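Local coordinates for odorant binding protein, antennal (Anopheles gambiae, PDB 3R1P) that probably binds small hydrophobic odorant molecules in the mosquito antenna, and here holds a palmitic acid molecule inside its all-helical fold, at residues C100-A103 / Y104-K108; L32-L36 / D37-P41; Y110-A113 / H114-I118. All blocks are in the same frame, centred on the assembly; numbering follows the deposited sequence.

Contact 1: residues C100-A103 / Y104-K108; sequences CETA and YETVK. With PLM (palmitic acid), chain G.
Thr102 O and the side chain of Thr106 meet one turn apart on helix 99-110, an alpha-helix of the PBP/GOBP fold. The carbonyl oxygen takes two hydrogen bonds, from Thr106 OG1 at 2.7 Å and from Thr106 N at 3.0 Å, and the donors reach it from opposite faces of the carbonyl plane. With OG1 lying beside its own backbone N (chi1 -59°), the threonine hydroxyl is turned back along the helix, so this buried group is satisfied by the main chain of the preceding turn. Next to it, Val107 N closes a nearly straight bond of 3.1 Å on Ala103 O. The two methyls of Val107 divide their contacts: CG2 rests 3.4 Å from Ala103 O, while CG1 touches atom CE of the palmitic acid at 3.6 Å. Ala103 and Val107 also pack on Ile50 and Phe54 of helix 44-56, and the disulfide between Cys100 and Cys48 ties the same two helices covalently.

On another side, Glu101 OE1 approaches the Tyr104 ring obliquely, 4.2 Å from CD2. The Glu101 carboxylate is in a salt bridge with Lys47, which also makes a cation-pi contact with Tyr104; the salt bridge would be expected to ease repulsion between the Glu101 and Glu105 carboxylates. Farther out, Lys108 coils back over the tyrosine, all four of its side-chain torsions having the same negative sense, between -64° and -78°. Its CG lies 3.4 Å above one ring face, toward the rim, and NZ curls round to donate a 3.0 Å hydrogen bond to Tyr104 OH.

Contact 2: residues L32-L36 / D37-P41; sequences LRTCL and DGTVP
Thr34 and Pro41 lie obliquely across one another, the threonine hydroxyl set against the proline ring: Thr34 OG1 is 3.5 Å from Pro41 CB and about as far from CG. The hydroxyl is hydrogen-bonded to Gln31 O, and the Pro41 ring carbons pack alongside it. Pro41 also reaches Cys35, with CG 4.2 Å from Cys35 CB in a loose apolar touch, and leans on Ala46 of helix 44-56.

At the other end of the turn the side chains of Asp37 and Thr39 both face Thr34 O. The Asp37 carboxylate is folded in between its own backbone N and carbonyl carbon (chi1 67°), so that OD1 can accept from Thr39 N at 3.1 Å, met nearly along the C-O bond direction. This is an Asx turn, and it carries the chain out of the short 3-10 segment that follows helix 29-32. Thr39 OG1 stands between two possible acceptors, 2.8 Å from Asp37 OD1 and a very short 2.5 Å from Thr34 O. Asp37 OD1 and Thr34 O, both acceptors, come within 2.9 Å of each other. A water donating to Thr34 O and to Asp37 OD2 probably offsets this crowding.

Gly38 follows with a positive phi of 95°, a conformation suited to a residue without a CB, since the preceding carbonyl oxygen lies where that atom would be. Its N donates to Cys35 O from well above the carbonyl plane. Cys35 in turn directs its CA-H at Thr39 O, 3.2 Å from CA, while its SG, close to the palmitic acid, is joined in the disulfide to Cys121 of helix 114-125.

Contact 3: residues Y110-A113 / H114-I118; sequences YFNA and HDEVI
Glu116 OE2 accepts a 2.9 Å hydrogen bond from Ala113 N, with an N-H...O angle of 156°. Ala113 is the N-cap of helix 114-125 and Glu116 stands three residues on, so the bond is the side-chain-to-N-cap-amide half of a capping box; the alanine has no polar side chain to supply the other half. The amide meets the carboxylate on its anti side and 32° out of the plane. Glu116 gets there by placing CG between its backbone N and carbonyl carbon (chi1 40°) and then running extended, which carries the carboxylate back past the start of the helix. OE2 also lies 3.3 Å from Ala113 CB. A negative group at this end would probably interact favourably with the helix dipole.

Asn112 N is near the same oxygen, at 3.2 Å, but its angle is too poor for a hydrogen bond. Asn112 OD1 and Glu116 OE2, both acceptors, are 3.4 Å apart and form no hydrogen bond.

Nearer the backbone, the contact is between the Glu116 methylenes and Phe111. The Phe111 ring stands almost perpendicular to the Glu116 carboxylate, and Phe111 CD2 approaches the Glu116 CB methylene at 4.1 Å. Phe111 is the first residue to leave helix 99-110, and Tyr110 CD2 sits 3.6 Å above one face of its ring. Farther in, Phe111 makes an edge-to-face stack with Phe120 and comes close to the palmitic acid, so the corner between the two helices borders the bound ligand. Val117 closes the turn from the helix side, its CG2 4.1 Å from Phe111 CB and 3.4 Å from Phe111 O.

In the fold
Contact 2 comes first along the chain, in the loop between helices 29-32 and 44-56; contact 1 lies on helix 99-110, and contact 3 follows at the corner into helix 114-125. The centres of contacts 1 and 2 are about 14 Å apart, those of 1 and 3 about 13 Å, and those of 2 and 3 about 10 Å. Contact 2 touches both others: Val40 packs on Tyr104, Val107 and Lys108, while Gly38 lies against His114, Val117 and Ile118. Contacts 1 and 3 merely adjoin in sequence. Each comes near the palmitic acid, through Val107, Cys35 and Phe111, so loop and helices together border the ligand site.

Contact 1: residues C100-A103 / Y104-K108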
ATOM      1  N   CYS A 100       8.687   2.558  -5.109  1.00 21.98           N
ATOM      2  CA  CYS A 100       7.532   3.317  -4.639  1.00 22.45           C
ATOM      3  C   CYS A 100       6.483   3.470  -5.728  1.00 23.06           C
ATOM      4  O   CYS A 100       5.296   3.335  -5.432  1.00 22.09           O
ATOM      5  CB  CYS A 100       7.969   4.660  -4.068  1.00 24.54           C
ATOM      6  SG  CYS A 100       9.315   4.518  -2.870  1.00 29.35           S
ATOM      7  N   GLU A 101       6.908   3.705  -6.980  1.00 19.00           N
ATOM      8  CA  GLU A 101       5.989   3.806  -8.122  1.00 19.14           C
ATOM      9  C   GLU A 101       5.333   2.443  -8.403  1.00 21.93           C
ATOM     10  O   GLU A 101       4.139   2.391  -8.703  1.00 21.49           O
ATOM     11  CB  GLU A 101       6.709   4.325  -9.373  1.00 20.66           C
ATOM     12  CG  GLU A 101       7.118   5.790  -9.282  1.00 31.55           C
ATOM     13  CD  GLU A 101       6.019   6.844  -9.250  1.00 54.69           C
ATOM     14  OE1 GLU A 101       4.818   6.509  -9.400  1.00 37.42           O
ATOM     15  OE2 GLU A 101       6.385   8.033  -9.119  1.00 54.69           O
ATOM     16  N   THR A 102       6.100   1.342  -8.254  1.00 16.25           N
ATOM     17  CA  THR A 102       5.583  -0.021  -8.454  1.00 14.95           C
ATOM     18  C   THR A 102       4.437  -0.301  -7.467  1.00 18.74           C
ATOM     19  O   THR A 102       3.394  -0.811  -7.877  1.00 17.70           O
ATOM     20  CB  THR A 102       6.728  -1.062  -8.340  1.00 16.75           C
ATOM     21  OG1 THR A 102       7.683  -0.842  -9.382  1.00 18.28           O
ATOM     22  CG2 THR A 102       6.224  -2.504  -8.414  1.00 15.77           C
ATOM     23  N   ALA A 103       4.631   0.041  -6.169  1.00 18.24           N
ATOM     24  CA  ALA A 103       3.620  -0.186  -5.127  1.00 19.54           C
ATOM     25  C   ALA A 103       2.381   0.675  -5.346  1.00 23.52           C
ATOM     26  O   ALA A 103       1.256   0.170  -5.218  1.00 21.40           O
ATOM     27  CB  ALA A 103       4.202   0.075  -3.747  1.00 20.66           C
ATOM     28  N   TYR A 104       2.589   1.965  -5.687  1.00 20.56           N
ATOM     29  CA  TYR A 104       1.499   2.885  -5.990  1.00 20.65           C
ATOM     30  C   TYR A 104       0.662   2.390  -7.179  1.00 24.68           C
ATOM     31  O   TYR A 104      -0.566   2.324  -7.068  1.00 25.49           O
ATOM     32  CB  TYR A 104       2.034   4.305  -6.253  1.00 22.50           C
ATOM     33  CG  TYR A 104       0.973   5.248  -6.780  1.00 24.52           C
ATOM     34  CD1 TYR A 104       0.026   5.817  -5.923  1.00 27.12           C
ATOM     35  CD2 TYR A 104       0.902   5.562  -8.133  1.00 24.95           C
ATOM     36  CE1 TYR A 104      -0.966   6.671  -6.408  1.00 28.76           C
ATOM     37  CE2 TYR A 104      -0.086   6.411  -8.627  1.00 25.84           C
ATOM     38  CZ  TYR A 104      -1.011   6.971  -7.760  1.00 35.12           C
ATOM     39  OH  TYR A 104      -1.993   7.794  -8.252  1.00 37.35           O
ATOM     40  N   GLU A 105       1.318   2.073  -8.308  1.00 20.96           N
ATOM     41  CA  GLU A 105       0.643   1.597  -9.518  1.00 21.52           C
ATOM     42  C   GLU A 105      -0.116   0.294  -9.282  1.00 24.56           C
ATOM     43  O   GLU A 105      -1.185   0.102  -9.861  1.00 24.50           O
ATOM     44  CB  GLU A 105       1.615   1.439 -10.685  1.00 22.88           C
ATOM     45  CG  GLU A 105       2.077   2.750 -11.303  1.00 31.25           C
ATOM     46  CD  GLU A 105       2.909   2.590 -12.566  1.00 45.07           C
ATOM     47  OE1 GLU A 105       2.766   1.557 -13.262  1.00 37.25           O
ATOM     48  OE2 GLU A 105       3.690   3.519 -12.876  1.00 41.84           O
ATOM     49  N   THR A 106       0.427  -0.594  -8.430  1.00 18.85           N
ATOM     50  CA  THR A 106      -0.234  -1.870  -8.110  1.00 17.93           C
ATOM     51  C   THR A 106      -1.561  -1.592  -7.359  1.00 19.92           C
ATOM     52  O   THR A 106      -2.593  -2.167  -7.712  1.00 17.80           O
ATOM     53  CB  THR A 106       0.724  -2.820  -7.346  1.00 17.40           C
ATOM     54  OG1 THR A 106       1.885  -3.070  -8.134  1.00 17.07           O
ATOM     55  CG2 THR A 106       0.064  -4.145  -6.960  1.00 15.06           C
ATOM     56  N   VAL A 107      -1.523  -0.706  -6.335  1.00 16.74           N
ATOM     57  CA  VAL A 107      -2.704  -0.322  -5.542  1.00 16.80           C
ATOM     58  C   VAL A 107      -3.763   0.354  -6.436  1.00 21.16           C
ATOM     59  O   VAL A 107      -4.938  -0.010  -6.364  1.00 19.49           O
ATOM     60  CB  VAL A 107      -2.325   0.507  -4.290  1.00 21.30           C
ATOM     61  CG1 VAL A 107      -3.549   1.118  -3.605  1.00 21.10           C
ATOM     62  CG2 VAL A 107      -1.558  -0.361  -3.307  1.00 20.77           C
ATOM     63  N   LYS A 108      -3.332   1.283  -7.306  1.00 18.64           N
ATOM     64  CA  LYS A 108      -4.209   1.973  -8.270  1.00 19.40           C
ATOM     65  C   LYS A 108      -4.941   0.975  -9.164  1.00 24.32           C
ATOM     66  O   LYS A 108      -6.141   1.115  -9.387  1.00 25.61           O
ATOM     67  CB  LYS A 108      -3.399   2.959  -9.132  1.00 21.07           C
ATOM     68  CG  LYS A 108      -3.064   4.269  -8.416  1.00 37.75           C
ATOM     69  CD  LYS A 108      -4.295   5.140  -8.046  1.00 45.19           C
ATOM     70  CE  LYS A 108      -5.037   5.733  -9.237  1.00 50.10           C
ATOM     71  NZ  LYS A 108      -4.210   6.715 -10.006  1.00 59.00           N
TER
HETATM   72  C1  PLM G 128      -2.507  -8.589   9.740  1.00 83.88           C
HETATM   73  O1  PLM G 128      -3.006  -9.255  10.676  1.00 75.15           O
HETATM   74  O2  PLM G 128      -1.411  -8.901   9.219  1.00 76.33           O
HETATM   75  C2  PLM G 128      -3.271  -7.376   9.237  1.00 75.17           C
HETATM   76  C3  PLM G 128      -2.522  -6.615   8.138  1.00 62.13           C
HETATM   77  C4  PLM G 128      -3.455  -5.758   7.279  1.00 61.37           C
HETATM   78  C5  PLM G 128      -2.713  -4.584   6.636  1.00 68.03           C
HETATM   79  C6  PLM G 128      -3.057  -4.410   5.156  1.00 63.78           C
HETATM   80  C7  PLM G 128      -2.056  -3.499   4.445  1.00 64.24           C
HETATM   81  C8  PLM G 128      -2.255  -3.512   2.931  1.00 62.99           C
HETATM   82  C9  PLM G 128      -2.203  -2.111   2.327  1.00 69.02           C
HETATM   83  CA  PLM G 128      -2.776  -2.104   0.911  1.00 50.43           C
HETATM   84  CB  PLM G 128      -2.943  -0.687   0.371  1.00 55.83           C
HETATM   85  CC  PLM G 128      -4.248  -0.068   0.859  1.00 59.09           C
HETATM   86  CD  PLM G 128      -4.855   0.887  -0.167  1.00 66.02           C
HETATM   87  CE  PLM G 128      -4.194   2.267  -0.225  1.00 64.49           C
HETATM   88  CF  PLM G 128      -3.304   2.602   0.972  1.00 61.08           C
HETATM   89  CG  PLM G 128      -4.120   3.087   2.151  1.00 50.82           C

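Contact 2: residues L32-L36 / D37-P41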
ATOM      1  N   LEU A  32      -0.960  11.016   3.934  1.00 33.84           N
ATOM      2  CA  LEU A  32      -1.623   9.710   3.996  1.00 33.11           C
ATOM      3  C   LEU A  32      -3.129   9.834   4.192  1.00 35.47           C
ATOM      4  O   LEU A  32      -3.887   9.069   3.589  1.00 33.39           O
ATOM      5  CB  LEU A  32      -1.013   8.847   5.107  1.00 33.11           C
ATOM      6  CG  LEU A  32       0.483   8.556   4.991  1.00 37.05           C
ATOM      7  CD1 LEU A  32       0.960   7.811   6.194  1.00 36.99           C
ATOM      8  CD2 LEU A  32       0.804   7.791   3.709  1.00 36.54           C
ATOM      9  N   ARG A  33      -3.549  10.833   4.997  1.00 32.06           N
ATOM     10  CA  ARG A  33      -4.948  11.138   5.322  1.00 31.26           C
ATOM     11  C   ARG A  33      -5.831  11.467   4.130  1.00 33.94           C
ATOM     12  O   ARG A  33      -7.058  11.509   4.270  1.00 33.07           O
ATOM     13  CB  ARG A  33      -5.038  12.205   6.401  1.00 31.35           C
ATOM     14  CG  ARG A  33      -4.996  11.549   7.758  1.00 42.35           C
ATOM     15  CD  ARG A  33      -5.377  12.521   8.827  1.00 52.23           C
ATOM     16  NE  ARG A  33      -5.888  11.865  10.037  1.00 61.56           N
ATOM     17  CZ  ARG A  33      -7.041  12.161  10.633  1.00 75.70           C
ATOM     18  NH1 ARG A  33      -7.865  13.056  10.096  1.00 55.76           N
ATOM     19  NH2 ARG A  33      -7.394  11.542  11.753  1.00 65.56           N
ATOM     20  N   THR A  34      -5.209  11.631   2.936  1.00 30.79           N
ATOM     21  CA  THR A  34      -5.921  11.856   1.673  1.00 30.37           C
ATOM     22  C   THR A  34      -6.754  10.614   1.343  1.00 31.46           C
ATOM     23  O   THR A  34      -7.735  10.729   0.621  1.00 31.24           O
ATOM     24  CB  THR A  34      -4.970  12.207   0.521  1.00 38.65           C
ATOM     25  OG1 THR A  34      -4.023  11.151   0.341  1.00 37.34           O
ATOM     26  CG2 THR A  34      -4.276  13.541   0.708  1.00 37.82           C
ATOM     27  N   CYS A  35      -6.387   9.441   1.910  1.00 26.39           N
ATOM     28  CA  CYS A  35      -7.109   8.177   1.724  1.00 24.90           C
ATOM     29  C   CYS A  35      -8.541   8.171   2.297  1.00 27.39           C
ATOM     30  O   CYS A  35      -9.333   7.307   1.920  1.00 26.83           O
ATOM     31  CB  CYS A  35      -6.288   6.986   2.235  1.00 24.59           C
ATOM     32  SG  CYS A  35      -5.996   6.957   4.033  1.00 29.05           S
ATOM     33  N   LEU A  36      -8.860   9.090   3.248  1.00 23.73           N
ATOM     34  CA  LEU A  36     -10.160   9.154   3.930  1.00 23.47           C
ATOM     35  C   LEU A  36     -11.392   9.313   3.032  1.00 26.02           C
ATOM     36  O   LEU A  36     -12.485   8.913   3.435  1.00 26.27           O
ATOM     37  CB  LEU A  36     -10.162  10.136   5.120  1.00 23.40           C
ATOM     38  CG  LEU A  36      -9.333   9.744   6.351  1.00 27.70           C
ATOM     39  CD1 LEU A  36      -9.166  10.928   7.298  1.00 27.40           C
ATOM     40  CD2 LEU A  36      -9.954   8.553   7.091  1.00 31.01           C
ATOM     41  N   ASP A  37     -11.204   9.847   1.810  1.00 21.55           N
ATOM     42  CA  ASP A  37     -12.262  10.001   0.802  1.00 21.80           C
ATOM     43  C   ASP A  37     -12.146   8.933  -0.319  1.00 26.54           C
ATOM     44  O   ASP A  37     -12.874   8.995  -1.312  1.00 25.49           O
ATOM     45  CB  ASP A  37     -12.251  11.435   0.226  1.00 23.56           C
ATOM     46  CG  ASP A  37     -11.053  11.850  -0.603  1.00 32.76           C
ATOM     47  OD1 ASP A  37     -10.173  11.006  -0.841  1.00 34.43           O
ATOM     48  OD2 ASP A  37     -10.996  13.020  -1.008  1.00 35.36           O
ATOM     49  N   GLY A  38     -11.234   7.976  -0.137  1.00 23.27           N
ATOM     50  CA  GLY A  38     -11.003   6.891  -1.089  1.00 23.00           C
ATOM     51  C   GLY A  38      -9.891   7.126  -2.092  1.00 26.61           C
ATOM     52  O   GLY A  38      -9.658   6.273  -2.952  1.00 25.51           O
ATOM     53  N   THR A  39      -9.198   8.275  -2.008  1.00 23.10           N
ATOM     54  CA  THR A  39      -8.111   8.539  -2.959  1.00 22.95           C
ATOM     55  C   THR A  39      -6.822   7.822  -2.549  1.00 25.61           C
ATOM     56  O   THR A  39      -6.444   7.864  -1.382  1.00 23.74           O
ATOM     57  CB  THR A  39      -7.865  10.040  -3.143  1.00 37.12           C
ATOM     58  OG1 THR A  39      -7.584  10.635  -1.896  1.00 45.21           O
ATOM     59  CG2 THR A  39      -9.029  10.771  -3.797  1.00 35.66           C
ATOM     60  N   VAL A  40      -6.138   7.172  -3.508  1.00 23.83           N
ATOM     61  CA  VAL A  40      -4.856   6.529  -3.208  1.00 23.54           C
ATOM     62  C   VAL A  40      -3.840   7.679  -3.081  1.00 30.33           C
ATOM     63  O   VAL A  40      -3.742   8.482  -4.012  1.00 30.26           O
ATOM     64  CB  VAL A  40      -4.422   5.477  -4.259  1.00 26.62           C
ATOM     65  CG1 VAL A  40      -3.040   4.902  -3.918  1.00 25.76           C
ATOM     66  CG2 VAL A  40      -5.458   4.361  -4.367  1.00 26.11           C
ATOM     67  N   PRO A  41      -3.158   7.831  -1.916  1.00 29.04           N
ATOM     68  CA  PRO A  41      -2.215   8.961  -1.749  1.00 29.86           C
ATOM     69  C   PRO A  41      -1.158   9.036  -2.851  1.00 34.54           C
ATOM     70  O   PRO A  41      -0.627   8.001  -3.269  1.00 32.83           O
ATOM     71  CB  PRO A  41      -1.625   8.729  -0.360  1.00 31.85           C
ATOM     72  CG  PRO A  41      -2.636   7.891   0.354  1.00 35.96           C
ATOM     73  CD  PRO A  41      -3.201   6.989  -0.702  1.00 31.14           C
TER
HETATM   74  O   HOH W   1      -8.074  13.331  -1.170  1.00 32.86           O

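Contact 3: residues Y110-A113 / H114-I118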
ATOM      1  N   TYR A 110      -5.317  -2.527  -8.562  1.00 25.95           N
ATOM      2  CA  TYR A 110      -6.060  -3.497  -7.755  1.00 27.17           C
ATOM      3  C   TYR A 110      -7.185  -2.958  -6.874  1.00 32.94           C
ATOM      4  O   TYR A 110      -8.264  -3.548  -6.848  1.00 31.76           O
ATOM      5  CB  TYR A 110      -5.088  -4.375  -6.960  1.00 28.70           C
ATOM      6  CG  TYR A 110      -5.687  -5.682  -6.499  1.00 31.03           C
ATOM      7  CD1 TYR A 110      -6.014  -6.685  -7.411  1.00 33.26           C
ATOM      8  CD2 TYR A 110      -5.908  -5.930  -5.148  1.00 32.11           C
ATOM      9  CE1 TYR A 110      -6.586  -7.886  -6.994  1.00 34.86           C
ATOM     10  CE2 TYR A 110      -6.451  -7.141  -4.714  1.00 33.16           C
ATOM     11  CZ  TYR A 110      -6.772  -8.125  -5.639  1.00 42.68           C
ATOM     12  OH  TYR A 110      -7.308  -9.325  -5.220  1.00 47.57           O
ATOM     13  N   PHE A 111      -6.923  -1.877  -6.125  1.00 31.72           N
ATOM     14  CA  PHE A 111      -7.922  -1.260  -5.246  1.00 33.16           C
ATOM     15  C   PHE A 111      -8.539  -0.041  -5.938  1.00 40.61           C
ATOM     16  O   PHE A 111      -8.362   1.091  -5.503  1.00 40.09           O
ATOM     17  CB  PHE A 111      -7.332  -0.937  -3.851  1.00 34.55           C
ATOM     18  CG  PHE A 111      -6.720  -2.131  -3.154  1.00 36.07           C
ATOM     19  CD1 PHE A 111      -5.341  -2.263  -3.045  1.00 39.46           C
ATOM     20  CD2 PHE A 111      -7.523  -3.147  -2.642  1.00 38.37           C
ATOM     21  CE1 PHE A 111      -4.777  -3.369  -2.397  1.00 40.49           C
ATOM     22  CE2 PHE A 111      -6.956  -4.259  -2.007  1.00 41.42           C
ATOM     23  CZ  PHE A 111      -5.590  -4.358  -1.880  1.00 39.73           C
ATOM     24  N   ASN A 112      -9.237  -0.297  -7.055  1.00 40.64           N
ATOM     25  CA  ASN A 112      -9.874   0.733  -7.881  1.00 42.04           C
ATOM     26  C   ASN A 112     -11.169   1.296  -7.277  1.00 48.05           C
ATOM     27  O   ASN A 112     -11.517   2.444  -7.564  1.00 48.63           O
ATOM     28  CB  ASN A 112     -10.102   0.222  -9.312  1.00 44.12           C
ATOM     29  CG  ASN A 112     -10.757  -1.141  -9.408  1.00 66.55           C
ATOM     30  OD1 ASN A 112     -11.626  -1.517  -8.612  1.00 59.82           O
ATOM     31  ND2 ASN A 112     -10.314  -1.929 -10.366  1.00 59.54           N
ATOM     32  N   ALA A 113     -11.886   0.488  -6.461  1.00 44.74           N
ATOM     33  CA  ALA A 113     -13.131   0.900  -5.807  1.00 44.66           C
ATOM     34  C   ALA A 113     -12.841   1.749  -4.571  1.00 48.52           C
ATOM     35  O   ALA A 113     -11.952   1.419  -3.789  1.00 47.57           O
ATOM     36  CB  ALA A 113     -13.972  -0.312  -5.431  1.00 45.34           C
ATOM     37  N   HIS A 114     -13.585   2.859  -4.416  1.00 46.12           N
ATOM     38  CA  HIS A 114     -13.449   3.811  -3.306  1.00 45.95           C
ATOM     39  C   HIS A 114     -13.595   3.162  -1.928  1.00 47.03           C
ATOM     40  O   HIS A 114     -12.823   3.487  -1.026  1.00 45.59           O
ATOM     41  CB  HIS A 114     -14.452   4.962  -3.459  1.00 47.46           C
ATOM     42  CG  HIS A 114     -13.987   6.054  -4.365  1.00 51.73           C
ATOM     43  ND1 HIS A 114     -14.068   5.937  -5.738  1.00 54.32           N
ATOM     44  CD2 HIS A 114     -13.472   7.266  -4.057  1.00 53.83           C
ATOM     45  CE1 HIS A 114     -13.593   7.072  -6.223  1.00 54.03           C
ATOM     46  NE2 HIS A 114     -13.226   7.904  -5.248  1.00 53.96           N
ATOM     47  N   ASP A 115     -14.570   2.232  -1.790  1.00 42.39           N
ATOM     48  CA  ASP A 115     -14.894   1.490  -0.568  1.00 42.14           C
ATOM     49  C   ASP A 115     -13.707   0.679  -0.037  1.00 43.09           C
ATOM     50  O   ASP A 115     -13.501   0.639   1.182  1.00 42.02           O
ATOM     51  CB  ASP A 115     -16.102   0.560  -0.797  1.00 45.16           C
ATOM     52  CG  ASP A 115     -17.318   1.259  -1.377  1.00 62.35           C
ATOM     53  OD1 ASP A 115     -18.307   1.458  -0.624  1.00 63.57           O
ATOM     54  OD2 ASP A 115     -17.281   1.617  -2.580  1.00 70.70           O
ATOM     55  N   GLU A 116     -12.938   0.033  -0.931  1.00 37.55           N
ATOM     56  CA  GLU A 116     -11.773  -0.751  -0.510  1.00 36.56           C
ATOM     57  C   GLU A 116     -10.655   0.120   0.028  1.00 37.04           C
ATOM     58  O   GLU A 116     -10.134  -0.184   1.103  1.00 38.00           O
ATOM     59  CB  GLU A 116     -11.280  -1.751  -1.569  1.00 38.30           C
ATOM     60  CG  GLU A 116     -11.284  -1.254  -3.006  1.00 49.83           C
ATOM     61  CD  GLU A 116     -11.433  -2.325  -4.060  1.00 67.73           C
ATOM     62  OE1 GLU A 116     -11.815  -3.467  -3.715  1.00 64.89           O
ATOM     63  OE2 GLU A 116     -11.199  -2.019  -5.253  1.00 58.06           O
ATOM     64  N   VAL A 117     -10.336   1.232  -0.681  1.00 30.37           N
ATOM     65  CA  VAL A 117      -9.313   2.182  -0.225  1.00 28.40           C
ATOM     66  C   VAL A 117      -9.682   2.702   1.184  1.00 29.22           C
ATOM     67  O   VAL A 117      -8.839   2.658   2.078  1.00 26.46           O
ATOM     68  CB  VAL A 117      -9.038   3.325  -1.245  1.00 31.78           C
ATOM     69  CG1 VAL A 117      -8.007   4.319  -0.723  1.00 31.01           C
ATOM     70  CG2 VAL A 117      -8.584   2.764  -2.593  1.00 31.98           C
ATOM     71  N   ILE A 118     -10.949   3.140   1.380  1.00 24.67           N
ATOM     72  CA  ILE A 118     -11.462   3.671   2.653  1.00 23.96           C
ATOM     73  C   ILE A 118     -11.300   2.670   3.822  1.00 27.55           C
ATOM     74  O   ILE A 118     -10.834   3.056   4.893  1.00 26.01           O
ATOM     75  CB  ILE A 118     -12.919   4.223   2.500  1.00 26.99           C
ATOM     76  CG1 ILE A 118     -12.936   5.483   1.609  1.00 27.50           C
ATOM     77  CG2 ILE A 118     -13.549   4.540   3.862  1.00 27.39           C
ATOM     78  CD1 ILE A 118     -14.355   5.991   1.148  1.00 30.42           C
TER